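Local coordinates for protein leucyl-tRNA synthetase subunit alpha (PDB 3O0A) that forms part of the leucyl-tRNA synthetase that charges tRNA with leucine, its CP1 hydrolytic domain probably cleaving wrong amino acids from mischarged tRNA, at residues A6-V12 with R37-F43; A59-P63 with Y132-A138; T114-N118 with W204-R208; G72-A78 with F108-Y112. All blocks are in the same frame, centred on the assembly; numbering follows the deposited sequence.

Contact 1: A6-V12 with R37-F43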
loop_
_atom_site.group_PDB
_atom_site.type_symbol
_atom_site.label_atom_id
_atom_site.label_comp_id
_atom_site.label_asym_id
_atom_site.label_seq_id
_atom_site.Cartn_x
_atom_site.Cartn_y
_atom_site.Cartn_z
ATOM N N ALA A 6 10.452 -3.097 8.145
ATOM C CA ALA A 6 9.327 -3.475 8.978
ATOM C C ALA A 6 8.267 -4.159 8.141
ATOM O O ALA A 6 8.066 -3.811 6.982
ATOM C CB ALA A 6 8.736 -2.247 9.648
ATOM N N LEU A 7 7.593 -5.130 8.738
ATOM C CA LEU A 7 6.319 -5.586 8.191
ATOM C C LEU A 7 5.260 -4.700 8.835
ATOM O O LEU A 7 5.301 -4.475 10.043
ATOM C CB LEU A 7 6.068 -7.053 8.542
ATOM C CG LEU A 7 6.905 -8.100 7.800
ATOM C CD1 LEU A 7 6.851 -9.426 8.539
ATOM C CD2 LEU A 7 6.415 -8.264 6.366
ATOM N N ILE A 8 4.335 -4.186 8.034
ATOM C CA ILE A 8 3.249 -3.357 8.548
ATOM C C ILE A 8 1.931 -3.964 8.092
ATOM O O ILE A 8 1.776 -4.305 6.913
ATOM C CB ILE A 8 3.370 -1.898 8.095
ATOM C CG1 ILE A 8 4.699 -1.312 8.597
ATOM C CG2 ILE A 8 2.163 -1.063 8.619
ATOM C CD1 ILE A 8 4.966 0.136 8.205
ATOM N N ARG A 9 1.015 -4.128 9.043
ATOM C CA ARG A 9 -0.269 -4.773 8.778
ATOM C C ARG A 9 -1.332 -3.737 8.419
ATOM O O ARG A 9 -2.001 -3.186 9.290
ATOM C CB ARG A 9 -0.715 -5.644 9.970
ATOM C CG ARG A 9 0.335 -6.666 10.403
ATOM C CD ARG A 9 -0.285 -7.853 11.112
ATOM N NE ARG A 9 -1.198 -8.607 10.239
ATOM C CZ ARG A 9 -1.008 -9.856 9.806
ATOM N NH1 ARG A 9 0.092 -10.530 10.121
ATOM N NH2 ARG A 9 -1.927 -10.437 9.036
ATOM N N PHE A 10 -1.451 -3.433 7.131
ATOM C CA PHE A 10 -2.625 -2.701 6.654
ATOM C C PHE A 10 -3.813 -3.665 6.691
ATOM O O PHE A 10 -3.619 -4.876 6.760
ATOM C CB PHE A 10 -2.374 -2.157 5.241
ATOM C CG PHE A 10 -1.445 -0.974 5.224
ATOM C CD1 PHE A 10 -0.078 -1.134 5.479
ATOM C CD2 PHE A 10 -1.942 0.307 4.991
ATOM C CE1 PHE A 10 0.784 -0.027 5.485
ATOM C CE2 PHE A 10 -1.088 1.413 4.993
ATOM C CZ PHE A 10 0.286 1.237 5.234
ATOM N N TYR A 11 -5.032 -3.135 6.665
ATOM C CA TYR A 11 -6.196 -4.015 6.617
ATOM C C TYR A 11 -7.392 -3.349 5.983
ATOM O O TYR A 11 -7.616 -2.155 6.151
ATOM C CB TYR A 11 -6.557 -4.535 8.022
ATOM C CG TYR A 11 -6.712 -3.461 9.078
ATOM C CD1 TYR A 11 -5.614 -3.045 9.841
ATOM C CD2 TYR A 11 -7.950 -2.852 9.319
ATOM C CE1 TYR A 11 -5.735 -2.057 10.824
ATOM C CE2 TYR A 11 -8.088 -1.839 10.310
ATOM C CZ TYR A 11 -6.972 -1.454 11.049
ATOM O OH TYR A 11 -7.072 -0.474 12.021
ATOM N N VAL A 12 -8.164 -4.140 5.256
ATOM C CA VAL A 12 -9.447 -3.679 4.749
ATOM C C VAL A 12 -10.500 -4.032 5.786
ATOM O O VAL A 12 -10.698 -5.212 6.107
ATOM C CB VAL A 12 -9.780 -4.324 3.387
ATOM C CG1 VAL A 12 -11.152 -3.900 2.922
ATOM C CG2 VAL A 12 -8.722 -3.964 2.344
ATOM N N ARG A 37 -11.904 -7.860 9.333
ATOM C CA ARG A 37 -10.735 -7.357 8.594
ATOM C C ARG A 37 -10.201 -8.379 7.616
ATOM O O ARG A 37 -10.284 -9.580 7.876
ATOM C CB ARG A 37 -9.592 -7.037 9.558
ATOM C CG ARG A 37 -9.855 -5.882 10.470
ATOM C CD ARG A 37 -8.724 -5.747 11.467
ATOM N NE ARG A 37 -8.982 -4.593 12.316
ATOM C CZ ARG A 37 -8.139 -4.103 13.217
ATOM N NH1 ARG A 37 -6.959 -4.669 13.419
ATOM N NH2 ARG A 37 -8.493 -3.038 13.924
ATOM N N ILE A 38 -9.641 -7.884 6.511
ATOM C CA ILE A 38 -8.770 -8.673 5.636
ATOM C C ILE A 38 -7.417 -7.996 5.654
ATOM O O ILE A 38 -7.294 -6.848 5.249
ATOM C CB ILE A 38 -9.302 -8.766 4.183
ATOM C CG1 ILE A 38 -10.697 -9.437 4.156
ATOM C CG2 ILE A 38 -8.283 -9.509 3.275
ATOM C CD1 ILE A 38 -10.731 -10.917 4.484
ATOM N N TYR A 39 -6.408 -8.684 6.175
ATOM C CA TYR A 39 -5.103 -8.045 6.336
ATOM C C TYR A 39 -4.311 -8.009 5.041
ATOM O O TYR A 39 -4.285 -8.996 4.305
ATOM C CB TYR A 39 -4.292 -8.753 7.415
ATOM C CG TYR A 39 -4.741 -8.384 8.813
ATOM C CD1 TYR A 39 -4.373 -7.154 9.376
ATOM C CD2 TYR A 39 -5.520 -9.247 9.571
ATOM C CE1 TYR A 39 -4.762 -6.802 10.662
ATOM C CE2 TYR A 39 -5.919 -8.897 10.869
ATOM C CZ TYR A 39 -5.539 -7.672 11.399
ATOM O OH TYR A 39 -5.921 -7.304 12.668
ATOM N N ILE A 40 -3.637 -6.880 4.813
ATOM C CA ILE A 40 -2.655 -6.766 3.732
ATOM C C ILE A 40 -1.326 -6.421 4.377
ATOM O O ILE A 40 -1.062 -5.263 4.703
ATOM C CB ILE A 40 -3.063 -5.667 2.727
ATOM C CG1 ILE A 40 -4.472 -5.941 2.191
ATOM C CG2 ILE A 40 -2.067 -5.559 1.566
ATOM C CD1 ILE A 40 -5.578 -5.344 3.014
ATOM N N ASP A 41 -0.489 -7.431 4.550
ATOM C CA ASP A 41 0.817 -7.201 5.156
ATOM C C ASP A 41 1.759 -6.647 4.095
ATOM O O ASP A 41 1.850 -7.183 2.981
ATOM C CB ASP A 41 1.405 -8.491 5.712
ATOM C CG ASP A 41 0.626 -9.052 6.892
ATOM O OD1 ASP A 41 -0.142 -8.307 7.546
ATOM O OD2 ASP A 41 0.811 -10.262 7.164
ATOM N N VAL A 42 2.457 -5.571 4.440
ATOM C CA VAL A 42 3.420 -4.986 3.515
ATOM C C VAL A 42 4.800 -5.015 4.159
ATOM O O VAL A 42 4.929 -4.839 5.358
ATOM C CB VAL A 42 3.032 -3.535 3.037
ATOM C CG1 VAL A 42 1.600 -3.480 2.490
ATOM C CG2 VAL A 42 3.214 -2.486 4.128
ATOM N N PHE A 43 5.829 -5.265 3.362
ATOM C CA PHE A 43 7.181 -5.021 3.833
ATOM C C PHE A 43 7.691 -3.668 3.345
ATOM O O PHE A 43 7.516 -3.315 2.190
ATOM C CB PHE A 43 8.143 -6.131 3.419
ATOM C CG PHE A 43 9.572 -5.825 3.768
ATOM C CD1 PHE A 43 10.030 -5.965 5.077
ATOM C CD2 PHE A 43 10.444 -5.342 2.798
ATOM C CE1 PHE A 43 11.353 -5.648 5.404
ATOM C CE2 PHE A 43 11.761 -5.026 3.118
ATOM C CZ PHE A 43 12.208 -5.176 4.420
#

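Contact 2: A59-P63 with Y132-A138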
loop_
_atom_site.group_PDB
_atom_site.type_symbol
_atom_site.label_atom_id
_atom_site.label_comp_id
_atom_site.label_asym_id
_atom_site.label_seq_id
_atom_site.Cartn_x
_atom_site.Cartn_y
_atom_site.Cartn_z
ATOM N N ALA A 59 1.247 -6.740 -6.077
ATOM C CA ALA A 59 1.702 -7.344 -7.333
ATOM C C ALA A 59 0.524 -8.067 -8.029
ATOM O O ALA A 59 -0.380 -8.585 -7.370
ATOM C CB ALA A 59 2.825 -8.300 -7.073
ATOM N N PRO A 60 0.531 -8.112 -9.373
ATOM C CA PRO A 60 -0.575 -8.734 -10.118
ATOM C C PRO A 60 -0.848 -10.177 -9.702
ATOM O O PRO A 60 -2.013 -10.612 -9.730
ATOM C CB PRO A 60 -0.100 -8.700 -11.576
ATOM C CG PRO A 60 1.001 -7.693 -11.616
ATOM C CD PRO A 60 1.588 -7.584 -10.255
ATOM N N GLU A 61 0.200 -10.912 -9.323
ATOM C CA GLU A 61 0.044 -12.318 -8.944
ATOM C C GLU A 61 -0.298 -12.514 -7.469
ATOM O O GLU A 61 -0.430 -13.653 -7.011
ATOM C CB GLU A 61 1.298 -13.139 -9.266
ATOM C CG GLU A 61 1.852 -12.898 -10.646
ATOM C CD GLU A 61 2.891 -11.776 -10.680
ATOM O OE1 GLU A 61 2.898 -10.895 -9.793
ATOM O OE2 GLU A 61 3.722 -11.791 -11.605
ATOM N N HIS A 62 -0.403 -11.419 -6.721
ATOM C CA HIS A 62 -0.728 -11.508 -5.290
ATOM C C HIS A 62 -2.075 -12.216 -5.115
ATOM O O HIS A 62 -3.047 -11.851 -5.780
ATOM C CB HIS A 62 -0.765 -10.114 -4.647
ATOM C CG HIS A 62 -0.694 -10.138 -3.147
ATOM N ND1 HIS A 62 -1.721 -10.620 -2.365
ATOM C CD2 HIS A 62 0.280 -9.744 -2.288
ATOM C CE1 HIS A 62 -1.385 -10.530 -1.091
ATOM N NE2 HIS A 62 -0.176 -9.999 -1.014
ATOM N N PRO A 63 -2.127 -13.247 -4.249
ATOM C CA PRO A 63 -3.364 -13.998 -4.010
ATOM C C PRO A 63 -4.569 -13.131 -3.611
ATOM O O PRO A 63 -5.717 -13.530 -3.829
ATOM C CB PRO A 63 -2.989 -14.927 -2.849
ATOM C CG PRO A 63 -1.520 -15.111 -2.966
ATOM C CD PRO A 63 -0.993 -13.789 -3.473
ATOM N N TYR A 132 5.958 -9.528 -7.216
ATOM C CA TYR A 132 5.509 -10.409 -6.142
ATOM C C TYR A 132 6.664 -10.845 -5.230
ATOM O O TYR A 132 6.472 -11.070 -4.036
ATOM C CB TYR A 132 4.749 -11.619 -6.705
ATOM C CG TYR A 132 4.108 -12.469 -5.627
ATOM C CD1 TYR A 132 3.151 -11.930 -4.766
ATOM C CD2 TYR A 132 4.467 -13.800 -5.458
ATOM C CE1 TYR A 132 2.564 -12.702 -3.769
ATOM C CE2 TYR A 132 3.883 -14.584 -4.458
ATOM C CZ TYR A 132 2.932 -14.024 -3.625
ATOM O OH TYR A 132 2.358 -14.795 -2.636
ATOM N N GLU A 133 7.861 -10.932 -5.808
ATOM C CA GLU A 133 9.046 -11.422 -5.110
ATOM C C GLU A 133 9.641 -10.421 -4.120
ATOM O O GLU A 133 10.430 -10.806 -3.249
ATOM C CB GLU A 133 10.118 -11.843 -6.128
ATOM C CG GLU A 133 9.700 -13.004 -7.046
ATOM C CD GLU A 133 8.655 -12.618 -8.095
ATOM O OE1 GLU A 133 8.631 -11.448 -8.532
ATOM O OE2 GLU A 133 7.844 -13.495 -8.481
ATOM N N TYR A 134 9.301 -9.143 -4.264
ATOM C CA TYR A 134 9.761 -8.157 -3.296
ATOM C C TYR A 134 8.906 -8.233 -2.045
ATOM O O TYR A 134 7.687 -8.038 -2.117
ATOM C CB TYR A 134 9.707 -6.721 -3.818
ATOM C CG TYR A 134 10.104 -5.738 -2.720
ATOM C CD1 TYR A 134 11.436 -5.606 -2.330
ATOM C CD2 TYR A 134 9.137 -4.989 -2.037
ATOM C CE1 TYR A 134 11.807 -4.729 -1.308
ATOM C CE2 TYR A 134 9.494 -4.110 -1.012
ATOM C CZ TYR A 134 10.833 -3.984 -0.662
ATOM O OH TYR A 134 11.208 -3.118 0.350
ATOM N N GLY A 135 9.546 -8.483 -0.902
ATOM C CA GLY A 135 8.825 -8.524 0.375
ATOM C C GLY A 135 7.653 -9.490 0.398
ATOM O O GLY A 135 7.806 -10.677 0.094
ATOM N N THR A 136 6.482 -8.970 0.763
ATOM C CA THR A 136 5.256 -9.755 0.825
ATOM C C THR A 136 4.494 -9.728 -0.498
ATOM O O THR A 136 3.409 -10.314 -0.609
ATOM C CB THR A 136 4.285 -9.181 1.865
ATOM O OG1 THR A 136 3.959 -7.836 1.494
ATOM C CG2 THR A 136 4.887 -9.203 3.273
ATOM N N GLY A 137 5.022 -9.005 -1.477
ATOM C CA GLY A 137 4.323 -8.833 -2.755
ATOM C C GLY A 137 3.253 -7.751 -2.735
ATOM O O GLY A 137 2.520 -7.581 -3.714
ATOM N N ALA A 138 3.156 -7.038 -1.615
ATOM C CA ALA A 138 2.294 -5.861 -1.488
ATOM C C ALA A 138 3.099 -4.758 -0.830
ATOM O O ALA A 138 3.892 -5.010 0.088
ATOM C CB ALA A 138 1.074 -6.168 -0.659
HETATM O O HOH W 1 5.415 -10.095 -9.887
#

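Contact 3: T114-N118 with W204-R208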
loop_
_atom_site.group_PDB
_atom_site.type_symbol
_atom_site.label_atom_id
_atom_site.label_comp_id
_atom_site.label_asym_id
_atom_site.label_seq_id
_atom_site.Cartn_x
_atom_site.Cartn_y
_atom_site.Cartn_z
ATOM N N THR A 114 -7.236 0.418 5.635
ATOM C CA THR A 114 -6.974 1.318 6.735
ATOM C C THR A 114 -5.485 1.303 7.020
ATOM O O THR A 114 -4.868 0.242 7.155
ATOM C CB THR A 114 -7.771 0.908 7.977
ATOM O OG1 THR A 114 -9.165 0.896 7.645
ATOM C CG2 THR A 114 -7.516 1.876 9.130
ATOM N N ASN A 115 -4.920 2.505 7.082
ATOM C CA ASN A 115 -3.539 2.702 7.502
ATOM C C ASN A 115 -3.485 2.610 9.032
ATOM O O ASN A 115 -4.131 3.409 9.726
ATOM C CB ASN A 115 -3.079 4.082 7.009
ATOM C CG ASN A 115 -1.619 4.362 7.310
ATOM O OD1 ASN A 115 -1.037 3.795 8.236
ATOM N ND2 ASN A 115 -1.017 5.243 6.515
ATOM N N PRO A 116 -2.732 1.634 9.572
ATOM C CA PRO A 116 -2.702 1.415 11.031
ATOM C C PRO A 116 -2.041 2.577 11.785
ATOM O O PRO A 116 -2.226 2.699 12.994
ATOM C CB PRO A 116 -1.866 0.135 11.172
ATOM C CG PRO A 116 -0.995 0.130 9.972
ATOM C CD PRO A 116 -1.855 0.688 8.863
ATOM N N ALA A 117 -1.284 3.417 11.077
ATOM C CA ALA A 117 -0.579 4.532 11.731
ATOM C C ALA A 117 -1.523 5.688 12.069
ATOM O O ALA A 117 -1.395 6.320 13.120
ATOM C CB ALA A 117 0.563 5.024 10.856
ATOM N N ASN A 118 -2.470 5.959 11.176
ATOM C CA ASN A 118 -3.308 7.155 11.285
ATOM C C ASN A 118 -4.808 6.925 11.058
ATOM O O ASN A 118 -5.600 7.870 11.171
ATOM C CB ASN A 118 -2.785 8.256 10.349
ATOM C CG ASN A 118 -2.770 7.825 8.894
ATOM O OD1 ASN A 118 -3.462 6.880 8.513
ATOM N ND2 ASN A 118 -1.982 8.517 8.072
ATOM N N TRP A 204 6.206 0.979 17.928
ATOM C CA TRP A 204 4.820 1.332 18.249
ATOM C C TRP A 204 3.842 0.390 17.550
ATOM O O TRP A 204 2.924 -0.147 18.164
ATOM C CB TRP A 204 4.565 2.779 17.835
ATOM C CG TRP A 204 3.175 3.315 18.041
ATOM C CD1 TRP A 204 2.478 3.429 19.220
ATOM C CD2 TRP A 204 2.351 3.888 17.031
ATOM N NE1 TRP A 204 1.247 4.014 18.987
ATOM C CE2 TRP A 204 1.151 4.310 17.651
ATOM C CE3 TRP A 204 2.504 4.075 15.650
ATOM C CZ2 TRP A 204 0.120 4.913 16.937
ATOM C CZ3 TRP A 204 1.466 4.673 14.941
ATOM C CH2 TRP A 204 0.298 5.092 15.592
ATOM N N LEU A 205 4.040 0.191 16.253
ATOM C CA LEU A 205 3.207 -0.753 15.524
ATOM C C LEU A 205 3.326 -2.169 16.092
ATOM O O LEU A 205 2.322 -2.882 16.206
ATOM C CB LEU A 205 3.593 -0.745 14.048
ATOM C CG LEU A 205 3.151 0.530 13.329
ATOM C CD1 LEU A 205 3.837 0.595 11.973
ATOM C CD2 LEU A 205 1.639 0.580 13.161
ATOM N N GLN A 206 4.546 -2.559 16.448
ATOM C CA GLN A 206 4.811 -3.891 16.988
ATOM C C GLN A 206 4.130 -4.071 18.336
ATOM O O GLN A 206 3.553 -5.123 18.593
ATOM C CB GLN A 206 6.309 -4.169 17.102
ATOM C CG GLN A 206 6.631 -5.666 17.189
ATOM C CD GLN A 206 8.118 -5.968 17.101
ATOM O OE1 GLN A 206 8.807 -5.551 16.163
ATOM N NE2 GLN A 206 8.622 -6.694 18.088
ATOM N N ASP A 207 4.187 -3.037 19.176
ATOM C CA ASP A 207 3.481 -3.032 20.471
ATOM C C ASP A 207 1.978 -3.240 20.291
ATOM O O ASP A 207 1.319 -3.860 21.134
ATOM C CB ASP A 207 3.725 -1.719 21.219
ATOM C CG ASP A 207 5.126 -1.619 21.817
ATOM O OD1 ASP A 207 5.848 -2.642 21.906
ATOM O OD2 ASP A 207 5.503 -0.498 22.221
ATOM N N ARG A 208 1.456 -2.718 19.182
ATOM C CA ARG A 208 0.035 -2.788 18.849
ATOM C C ARG A 208 -0.358 -4.034 18.049
ATOM O O ARG A 208 -1.522 -4.188 17.668
ATOM C CB ARG A 208 -0.372 -1.527 18.073
ATOM C CG ARG A 208 -0.275 -0.230 18.891
ATOM C CD ARG A 208 -0.480 0.991 18.009
ATOM N NE ARG A 208 -1.737 0.933 17.277
ATOM C CZ ARG A 208 -1.911 1.466 16.069
ATOM N NH1 ARG A 208 -0.911 2.106 15.477
ATOM N NH2 ARG A 208 -3.088 1.363 15.463
#

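Contact 4: G72-A78 with F108-Y112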
loop_
_atom_site.group_PDB
_atom_site.type_symbol
_atom_site.label_atom_id
_atom_site.label_comp_id
_atom_site.label_asym_id
_atom_site.label_seq_id
_atom_site.Cartn_x
_atom_site.Cartn_y
_atom_site.Cartn_z
ATOM N N GLY A 72 -14.468 -5.329 -4.106
ATOM C CA GLY A 72 -14.612 -4.007 -4.731
ATOM C C GLY A 72 -15.740 -3.981 -5.741
ATOM O O GLY A 72 -16.451 -2.974 -5.872
ATOM N N GLU A 73 -15.940 -5.086 -6.445
ATOM C CA GLU A 73 -17.123 -5.207 -7.313
ATOM C C GLU A 73 -18.407 -5.180 -6.482
ATOM O O GLU A 73 -19.389 -4.485 -6.831
ATOM C CB GLU A 73 -17.047 -6.497 -8.142
ATOM C CG GLU A 73 -18.327 -6.771 -8.950
ATOM C CD GLU A 73 -18.293 -8.111 -9.625
ATOM O OE1 GLU A 73 -18.456 -9.132 -8.926
ATOM O OE2 GLU A 73 -18.132 -8.151 -10.869
ATOM N N ARG A 74 -18.392 -5.924 -5.382
ATOM C CA ARG A 74 -19.536 -6.078 -4.469
ATOM C C ARG A 74 -19.922 -4.711 -3.875
ATOM O O ARG A 74 -21.104 -4.419 -3.691
ATOM C CB ARG A 74 -19.166 -7.104 -3.381
ATOM C CG ARG A 74 -20.290 -7.610 -2.448
ATOM C CD ARG A 74 -21.149 -8.699 -3.013
ATOM N NE ARG A 74 -20.486 -9.687 -3.867
ATOM C CZ ARG A 74 -20.291 -10.963 -3.539
ATOM N NH1 ARG A 74 -20.690 -11.422 -2.355
ATOM N NH2 ARG A 74 -19.701 -11.785 -4.401
ATOM N N LEU A 75 -18.923 -3.859 -3.640
ATOM C CA LEU A 75 -19.116 -2.475 -3.172
ATOM C C LEU A 75 -19.517 -1.470 -4.266
ATOM O O LEU A 75 -19.884 -0.325 -3.957
ATOM C CB LEU A 75 -17.837 -1.972 -2.479
ATOM C CG LEU A 75 -17.394 -2.665 -1.184
ATOM C CD1 LEU A 75 -16.020 -2.172 -0.740
ATOM C CD2 LEU A 75 -18.439 -2.459 -0.076
ATOM N N GLY A 76 -19.444 -1.902 -5.526
ATOM C CA GLY A 76 -19.718 -1.055 -6.695
ATOM C C GLY A 76 -18.586 -0.120 -7.076
ATOM O O GLY A 76 -18.805 0.859 -7.802
ATOM N N ASN A 77 -17.379 -0.410 -6.581
ATOM C CA ASN A 77 -16.220 0.473 -6.762
ATOM C C ASN A 77 -15.235 -0.001 -7.824
ATOM O O ASN A 77 -14.399 0.786 -8.290
ATOM C CB ASN A 77 -15.419 0.604 -5.459
ATOM C CG ASN A 77 -16.186 1.265 -4.326
ATOM O OD1 ASN A 77 -17.160 1.998 -4.535
ATOM N ND2 ASN A 77 -15.707 1.039 -3.098
ATOM N N ALA A 78 -15.268 -1.290 -8.149
ATOM C CA ALA A 78 -14.285 -1.862 -9.074
ATOM C C ALA A 78 -14.943 -2.525 -10.265
ATOM O O ALA A 78 -16.067 -3.025 -10.176
ATOM C CB ALA A 78 -13.381 -2.878 -8.365
ATOM N N PHE A 108 -7.511 -0.284 -10.184
ATOM C CA PHE A 108 -8.040 -0.081 -8.824
ATOM C C PHE A 108 -8.867 -1.305 -8.454
ATOM O O PHE A 108 -9.703 -1.749 -9.251
ATOM C CB PHE A 108 -8.883 1.196 -8.796
ATOM C CG PHE A 108 -9.612 1.462 -7.497
ATOM C CD1 PHE A 108 -8.992 1.293 -6.257
ATOM C CD2 PHE A 108 -10.929 1.930 -7.536
ATOM C CE1 PHE A 108 -9.691 1.559 -5.074
ATOM C CE2 PHE A 108 -11.637 2.213 -6.375
ATOM C CZ PHE A 108 -11.018 2.031 -5.128
ATOM N N LEU A 109 -8.625 -1.847 -7.260
ATOM C CA LEU A 109 -9.346 -3.035 -6.791
ATOM C C LEU A 109 -10.694 -2.744 -6.120
ATOM O O LEU A 109 -11.453 -3.668 -5.815
ATOM C CB LEU A 109 -8.440 -3.872 -5.870
ATOM C CG LEU A 109 -7.086 -4.291 -6.464
ATOM C CD1 LEU A 109 -6.365 -5.248 -5.476
ATOM C CD2 LEU A 109 -7.189 -4.909 -7.889
ATOM N N GLY A 110 -10.998 -1.466 -5.897
ATOM C CA GLY A 110 -12.312 -1.075 -5.399
ATOM C C GLY A 110 -12.481 -1.150 -3.891
ATOM O O GLY A 110 -13.594 -1.033 -3.380
ATOM N N VAL A 111 -11.383 -1.351 -3.168
ATOM C CA VAL A 111 -11.443 -1.372 -1.706
ATOM C C VAL A 111 -10.445 -0.375 -1.145
ATOM O O VAL A 111 -9.503 0.021 -1.839
ATOM C CB VAL A 111 -11.155 -2.784 -1.122
ATOM C CG1 VAL A 111 -12.254 -3.777 -1.578
ATOM C CG2 VAL A 111 -9.757 -3.295 -1.529
ATOM N N TYR A 112 -10.658 0.001 0.112
ATOM C CA TYR A 112 -9.767 0.919 0.812
ATOM C C TYR A 112 -9.201 0.252 2.057
ATOM O O TYR A 112 -9.942 -0.309 2.882
ATOM C CB TYR A 112 -10.524 2.189 1.182
ATOM C CG TYR A 112 -11.010 2.935 -0.033
ATOM C CD1 TYR A 112 -12.187 2.560 -0.686
ATOM C CD2 TYR A 112 -10.277 4.003 -0.547
ATOM C CE1 TYR A 112 -12.623 3.246 -1.829
ATOM C CE2 TYR A 112 -10.712 4.696 -1.662
ATOM C CZ TYR A 112 -11.870 4.310 -2.302
ATOM O OH TYR A 112 -12.289 5.008 -3.410
#

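Contact 1: A6-V12 with R37-F43
A6 meets the neighbouring strand through its carbonyl O, which takes a CA-H...O contact from F43 CA at 3.5 Å. L7 follows, its CD2 lying 4.0 Å from F43 CB where the two side chains cross at about a right angle. I8 and V42 are joined by two backbone bonds, I8 N to V42 O at 2.8 Å and V42 N back to I8 O. On the face opposite I8, R9 bends at chi3 and stands its guanidinium over the Y39 ring with the planes 86° apart, a cation-pi contact of 4.5 Å from R9 CZ to the ring centroid. The D41 carboxylate stands upright over one guanidinium face, a salt bridge of charges alone whose OD1 position is doubtful. F10 O accepts from I40 N, the return bond is weak, and F10 CE1 rests 3.7 Å from V42 CG2. Y11 has CG between its backbone N and carbonyl carbon (chi1 52°), which sets the ring under the R37 guanidinium: the two lie flat together, centres 3.8 Å apart and planes at 12°. R37 NH1 also donates to Y39 OH, itself bonded to E35. V12 CG2 packs tightly on I40 CD1, at 3.5 Å. This is an antiparallel pair of a three-stranded sheet, 6-13 lying between 37-44 and 211-213, its apolar face packed on strand 55-58 and helix 64-74.

Contact 2: A59-P63 with Y132-A138
Y132 turns the edge of its ring toward the face of the H62 imidazole in an offset edge-to-face pair, centroids 5.9 Å apart and planes at 89°. With CG anti to the backbone N (chi1 -173°), the phenol crosses H62 and P63 at about a right angle, and its CE1 comes to 3.7 Å from P63 CD. Nearer the backbone, Y132 CB meets A59 CB at 3.9 Å. An alanine in place of Y132 would remove the phenol and would probably leave H62 and P63 without their aromatic neighbour, opening a gap between the two loops. The imidazole is held from other sides as well: G137 O lies at its edge, 3.4 Å from H62 CD2, while H62 ND1 accepts from the backbone N of L64. G137 O has a stronger partner in A59 N, at 2.8 Å and almost straight (173°). At G137 a side chain would run into the Y132 ring. A water completes the join, giving a hydrogen to E61 OE1 (2.6 Å) and accepting one from Y132 N (2.8 Å); E61 OE2 is paired with R98. Two turns thus face each other, a type I turn from A59 to H62 and a type II' turn from Y134 to G137. They connect at the ends of the antiparallel strands 55-58 and 138-141, and the histidine cap on L64 is typical of a chain entering a helix, here 64-74.

Contact 3: T114-N118 with W204-R208
A single carbonyl oxygen, P116 O, is gripped by both terminal nitrogens of the R208 guanidinium. R208 NH1 and R208 NH2 each stand 2.9 Å from P116 O, which lies in the guanidinium plane at its outer edge. The two bonds are not equivalent at the acceptor: NH2 approaches in the carbonyl plane, whereas NH1 comes from 40° above it. A bend at chi3 (55°) in the arginine chain swings this flat group back beneath the indole of W204, so that R208 NH1 lies 3.2 Å from the ring plane, offset toward its rim. W204 itself meets the loop with the far edge of its six-membered ring. A117 O sits in the ring plane, 3.2 Å from W204 CH2, and A117 CB is 4.2 Å from W204 CZ3; F189 makes an edge-to-face pair with the indole. A serine in place of W204 would withdraw the indole and would probably leave the R208 guanidinium freer to turn, with A117 missing its aromatic neighbour. Apolar contact is slight, L205 CD2 lying 4.1 Å from P116 CB, but P116 is also packed on I8 and F10 of the central strand. The loop is shaped by an Asx turn in which N115 OD1 accepts from A117 N, and N115 ND2 is tied to V50 O. The polar join therefore sets an arginine just past the C-terminal end of helix 194-207 on a main-chain acceptor of the loop, and the cation would probably polarise the P116 carbonyl, strengthening its hold on both N-H groups.

Contact 4: G72-A78 with F108-Y112
N77 reaches across to the corner at G110 with its side-chain amide: N77 ND2 donates to G110 O at 3.0 Å and 158°, from above the carbonyl plane, although the oxygen lies close to the plane of the amide. CG of N77 is anti to the carbonyl carbon (chi1 -64°), which turns the amide along the strand, with ND2 in line with the edge of the Y112 ring, 4.0 Å from CE1. F108 takes another course. Its CG is anti to the backbone N (chi1 174°), and the ring folds back over its own chain, with G110 N 3.3 Å above one face while CE2 approaches N77 O at 3.7 Å. L75 crosses V111 at about a right angle, L75 CD1 being 4.2 Å from V111 CG1, and A78 CB presses to 3.3 Å from L109 O. The backbones themselves nearly touch, G72 CA and G110 CA being 3.8 Å apart; a side chain on either glycine would clash with the other segment. G72 O accepts from both N77 N and A78 N. The helix thus closes in a Schellman motif, with G76 at positive phi, packed glycine to glycine against a corner in strand 106-114.

Overall arrangement
Contact 1 lies nearest the centre of the chain and is the one strand pairing, held mainly by its backbone bonds. Contact 3, a loop on a helix end, is largely buried though farther from the centre; contacts 2 and 4 are partly buried and include exposed residues, the first joining two loops, the second setting a helix end on a strand corner. Contact 1 touches all three, through T136, P116 and, more lightly, V111. Contacts 2 and 4 share helix 64-74, at its entry and exit. Chemistry follows place: paired strands add arginines over tyrosine rings on one face, whereas the outer joins each use a few polar groups, a bridging water, a guanidinium or an amide, supplemented by aromatic edges or glycine packing.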